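Local coordinates for beta-galacturonidase (Eisenbergiella tayi, PDB 6NCW), which is a family 2 glycoside hydrolase, a beta-galacturonidase that probably cleaves terminal beta-linked galacturonic acid from its conjugates, at residues 252-257 and 263-268. Residues are numbered along the deposited sequence; the frame is centred on the assembly and turned at random.
Sequences GFREIR and ILLNGR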
ATOM      1  N   GLY A 252       3.837 -10.467 -44.377  1.00 25.10           N
ATOM      2  CA  GLY A 252       2.422 -10.785 -44.436  1.00 25.22           C
ATOM      3  C   GLY A 252       1.800  -9.989 -45.565  1.00 24.65           C
ATOM      4  O   GLY A 252       2.249  -8.889 -45.893  1.00 28.50           O
ATOM      5  N   PHE A 253       0.791 -10.580 -46.193  1.00 21.54           N
ATOM      6  CA  PHE A 253       0.116  -9.972 -47.343  1.00 26.63           C
ATOM      7  C   PHE A 253      -1.096  -9.200 -46.826  1.00 24.54           C
ATOM      8  O   PHE A 253      -2.159  -9.776 -46.581  1.00 25.09           O
ATOM      9  CB  PHE A 253      -0.294 -11.039 -48.365  1.00 26.97           C
ATOM     10  CG  PHE A 253       0.857 -11.569 -49.205  1.00 28.87           C
ATOM     11  CD1 PHE A 253       1.086 -11.079 -50.487  1.00 29.80           C
ATOM     12  CD2 PHE A 253       1.703 -12.563 -48.715  1.00 29.25           C
ATOM     13  CE1 PHE A 253       2.147 -11.563 -51.262  1.00 31.20           C
ATOM     14  CE2 PHE A 253       2.767 -13.044 -49.481  1.00 26.99           C
ATOM     15  CZ  PHE A 253       2.987 -12.542 -50.755  1.00 31.20           C
ATOM     16  N   ARG A 254      -0.935  -7.893 -46.628  1.00 27.03           N
ATOM     17  CA  ARG A 254      -2.054  -7.036 -46.272  1.00 26.04           C
ATOM     18  C   ARG A 254      -1.866  -5.681 -46.931  1.00 27.01           C
ATOM     19  O   ARG A 254      -0.741  -5.244 -47.175  1.00 27.00           O
ATOM     20  CB  ARG A 254      -2.198  -6.866 -44.745  1.00 29.34           C
ATOM     21  CG  ARG A 254      -0.933  -6.361 -44.029  1.00 29.42           C
ATOM     22  CD  ARG A 254      -1.024  -4.891 -43.797  1.00 28.69           C
ATOM     23  NE  ARG A 254       0.204  -4.291 -43.284  1.00 27.08           N
ATOM     24  CZ  ARG A 254       1.079  -3.627 -44.029  1.00 30.08           C
ATOM     25  NH1 ARG A 254       0.889  -3.501 -45.337  1.00 29.27           N
ATOM     26  NH2 ARG A 254       2.142  -3.077 -43.464  1.00 27.71           N
ATOM     27  N   GLU A 255      -2.980  -5.011 -47.194  1.00 25.45           N
ATOM     28  CA  GLU A 255      -2.966  -3.663 -47.739  1.00 29.89           C
ATOM     29  C   GLU A 255      -3.411  -2.678 -46.666  1.00 28.31           C
ATOM     30  O   GLU A 255      -4.400  -2.918 -45.968  1.00 28.09           O
ATOM     31  CB  GLU A 255      -3.881  -3.553 -48.962  1.00 24.43           C
ATOM     32  CG  GLU A 255      -3.865  -2.185 -49.604  1.00 30.18           C
ATOM     33  CD  GLU A 255      -4.869  -2.066 -50.762  1.00 37.77           C
ATOM     34  OE1 GLU A 255      -4.419  -2.048 -51.930  1.00 36.46           O
ATOM     35  OE2 GLU A 255      -6.101  -2.007 -50.501  1.00 33.64           O
ATOM     36  N   ILE A 256      -2.693  -1.570 -46.546  1.00 27.83           N
ATOM     37  CA  ILE A 256      -3.104  -0.484 -45.675  1.00 26.15           C
ATOM     38  C   ILE A 256      -3.148   0.776 -46.526  1.00 29.21           C
ATOM     39  O   ILE A 256      -2.152   1.140 -47.159  1.00 29.05           O
ATOM     40  CB  ILE A 256      -2.172  -0.316 -44.460  1.00 22.07           C
ATOM     41  CG1 ILE A 256      -2.666   0.824 -43.585  1.00 21.94           C
ATOM     42  CG2 ILE A 256      -0.738  -0.044 -44.873  1.00 32.51           C
ATOM     43  CD1 ILE A 256      -3.900   0.459 -42.824  1.00 23.94           C
ATOM     44  N   ARG A 257      -4.315   1.407 -46.592  1.00 30.00           N
ATOM     45  CA  ARG A 257      -4.438   2.666 -47.314  1.00 30.40           C
ATOM     46  C   ARG A 257      -5.554   3.474 -46.674  1.00 30.86           C
ATOM     47  O   ARG A 257      -6.389   2.935 -45.944  1.00 29.08           O
ATOM     48  CB  ARG A 257      -4.696   2.445 -48.818  1.00 30.51           C
ATOM     49  CG  ARG A 257      -5.862   1.545 -49.134  1.00 31.22           C
ATOM     50  CD  ARG A 257      -6.089   1.353 -50.649  1.00 31.27           C
ATOM     51  NE  ARG A 257      -7.301   0.566 -50.867  1.00 30.88           N
ATOM     52  CZ  ARG A 257      -8.495   1.083 -51.158  1.00 34.82           C
ATOM     53  NH1 ARG A 257      -8.644   2.400 -51.298  1.00 30.10           N
ATOM     54  NH2 ARG A 257      -9.543   0.278 -51.313  1.00 34.26           N
ATOM     55  N   ILE A 263      -9.564   4.519 -42.645  1.00 29.13           N
ATOM     56  CA  ILE A 263      -8.337   3.733 -42.699  1.00 23.97           C
ATOM     57  C   ILE A 263      -8.738   2.320 -43.098  1.00 27.61           C
ATOM     58  O   ILE A 263      -9.485   1.654 -42.376  1.00 29.49           O
ATOM     59  CB  ILE A 263      -7.606   3.739 -41.349  1.00 25.36           C
ATOM     60  CG1 ILE A 263      -7.339   5.165 -40.873  1.00 22.36           C
ATOM     61  CG2 ILE A 263      -6.289   2.993 -41.450  1.00 23.79           C
ATOM     62  CD1 ILE A 263      -6.747   5.219 -39.449  1.00 20.26           C
ATOM     63  N   LEU A 264      -8.253   1.859 -44.246  1.00 27.71           N
ATOM     64  CA  LEU A 264      -8.694   0.598 -44.822  1.00 26.20           C
ATOM     65  C   LEU A 264      -7.591  -0.441 -44.686  1.00 26.22           C
ATOM     66  O   LEU A 264      -6.470  -0.228 -45.156  1.00 26.31           O
ATOM     67  CB  LEU A 264      -9.079   0.768 -46.288  1.00 26.31           C
ATOM     68  CG  LEU A 264     -10.191   1.727 -46.700  1.00 27.29           C
ATOM     69  CD1 LEU A 264     -10.277   1.739 -48.220  1.00 31.43           C
ATOM     70  CD2 LEU A 264     -11.519   1.318 -46.083  1.00 25.72           C
ATOM     71  N   LEU A 265      -7.915  -1.570 -44.069  1.00 27.16           N
ATOM     72  CA  LEU A 265      -7.021  -2.722 -44.019  1.00 27.98           C
ATOM     73  C   LEU A 265      -7.630  -3.835 -44.863  1.00 25.67           C
ATOM     74  O   LEU A 265      -8.713  -4.330 -44.541  1.00 28.14           O
ATOM     75  CB  LEU A 265      -6.818  -3.179 -42.578  1.00 24.33           C
ATOM     76  CG  LEU A 265      -6.111  -4.500 -42.374  1.00 25.50           C
ATOM     77  CD1 LEU A 265      -4.646  -4.380 -42.742  1.00 25.33           C
ATOM     78  CD2 LEU A 265      -6.283  -4.909 -40.941  1.00 24.24           C
ATOM     79  N   ASN A 266      -6.947  -4.225 -45.942  1.00 28.10           N
ATOM     80  CA  ASN A 266      -7.492  -5.230 -46.866  1.00 29.52           C
ATOM     81  C   ASN A 266      -8.902  -4.863 -47.315  1.00 27.26           C
ATOM     82  O   ASN A 266      -9.761  -5.733 -47.485  1.00 30.02           O
ATOM     83  CB  ASN A 266      -7.495  -6.628 -46.248  1.00 27.20           C
ATOM     84  CG  ASN A 266      -6.110  -7.105 -45.920  1.00 31.32           C
ATOM     85  OD1 ASN A 266      -5.141  -6.614 -46.486  1.00 28.50           O
ATOM     86  ND2 ASN A 266      -6.001  -8.045 -44.988  1.00 33.04           N
ATOM     87  N   GLY A 267      -9.159  -3.568 -47.468  1.00 29.24           N
ATOM     88  CA  GLY A 267     -10.428  -3.096 -47.963  1.00 27.03           C
ATOM     89  C   GLY A 267     -11.489  -2.847 -46.920  1.00 28.76           C
ATOM     90  O   GLY A 267     -12.582  -2.387 -47.277  1.00 31.48           O
ATOM     91  N   ARG A 268     -11.221  -3.128 -45.646  1.00 26.34           N
ATOM     92  CA  ARG A 268     -12.222  -2.995 -44.590  1.00 30.52           C
ATOM     93  C   ARG A 268     -11.921  -1.777 -43.723  1.00 24.71           C
ATOM     94  O   ARG A 268     -10.755  -1.463 -43.473  1.00 28.75           O
ATOM     95  CB  ARG A 268     -12.267  -4.259 -43.720  1.00 29.18           C
ATOM     96  CG  ARG A 268     -12.333  -5.530 -44.543  1.00 33.86           C
ATOM     97  CD  ARG A 268     -12.559  -6.753 -43.674  1.00 35.31           C
ATOM     98  NE  ARG A 268     -13.833  -6.663 -42.966  1.00 39.70           N
ATOM     99  CZ  ARG A 268     -14.249  -7.551 -42.071  1.00 43.14           C
ATOM    100  NH1 ARG A 268     -13.489  -8.604 -41.774  1.00 42.05           N
ATOM    101  NH2 ARG A 268     -15.419  -7.382 -41.467  1.00 42.01           N
TER
HETATM  102  O   HOH W   1      -7.048  -1.799 -47.717  1.00 29.32           O
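Arg257 and Leu264 form an antiparallel hydrogen-bonded pair, N of Leu264 meeting O of Arg257 at 2.7 Å and N of Arg257 meeting O of Leu264 at 3.1 Å. Beyond the non-hydrogen-bonded pair Ile256-Leu265, N of Asn266 donates to O of Glu255 at 2.9 Å. Here a side chain takes over: OD1 of Asn266 accepts from N of Glu255 at 2.8 Å, nearly in line with its C=O bond, while ND2 donates to O of Trp223, so both ends of the amide are held. The strands belong to a beta hairpin at the start of the TIM-barrel domain, where the chain arrives from the immunoglobulin-like sandwich; a type I' turn, Leu265 to Arg268, then leads into strand 268-276 of the barrel. Charged groups gather on the Arg257-Leu264 face. NE of Arg257 pairs with OE2 of Glu255 at 2.9 Å, approaching from above the carboxylate plane, and NH1 bridges to Glu259. A water lies within hydrogen-bonding distance of OE2 of Glu255 and accepts from N of Gly267 in the turn. Side-chain packing follows on both faces of the hairpin. With its chain extended from CG to NE, Arg257 lays one guanidinium face over CD1 of Leu264, 3.5 Å from CZ. On the other face, CD1 of Ile256 touches CG2 of Ile263 at 3.7 Å, and the side chains of Arg254 and Leu265 cross at about a right angle, CD of Arg254 3.8 Å from CD1 of Leu265.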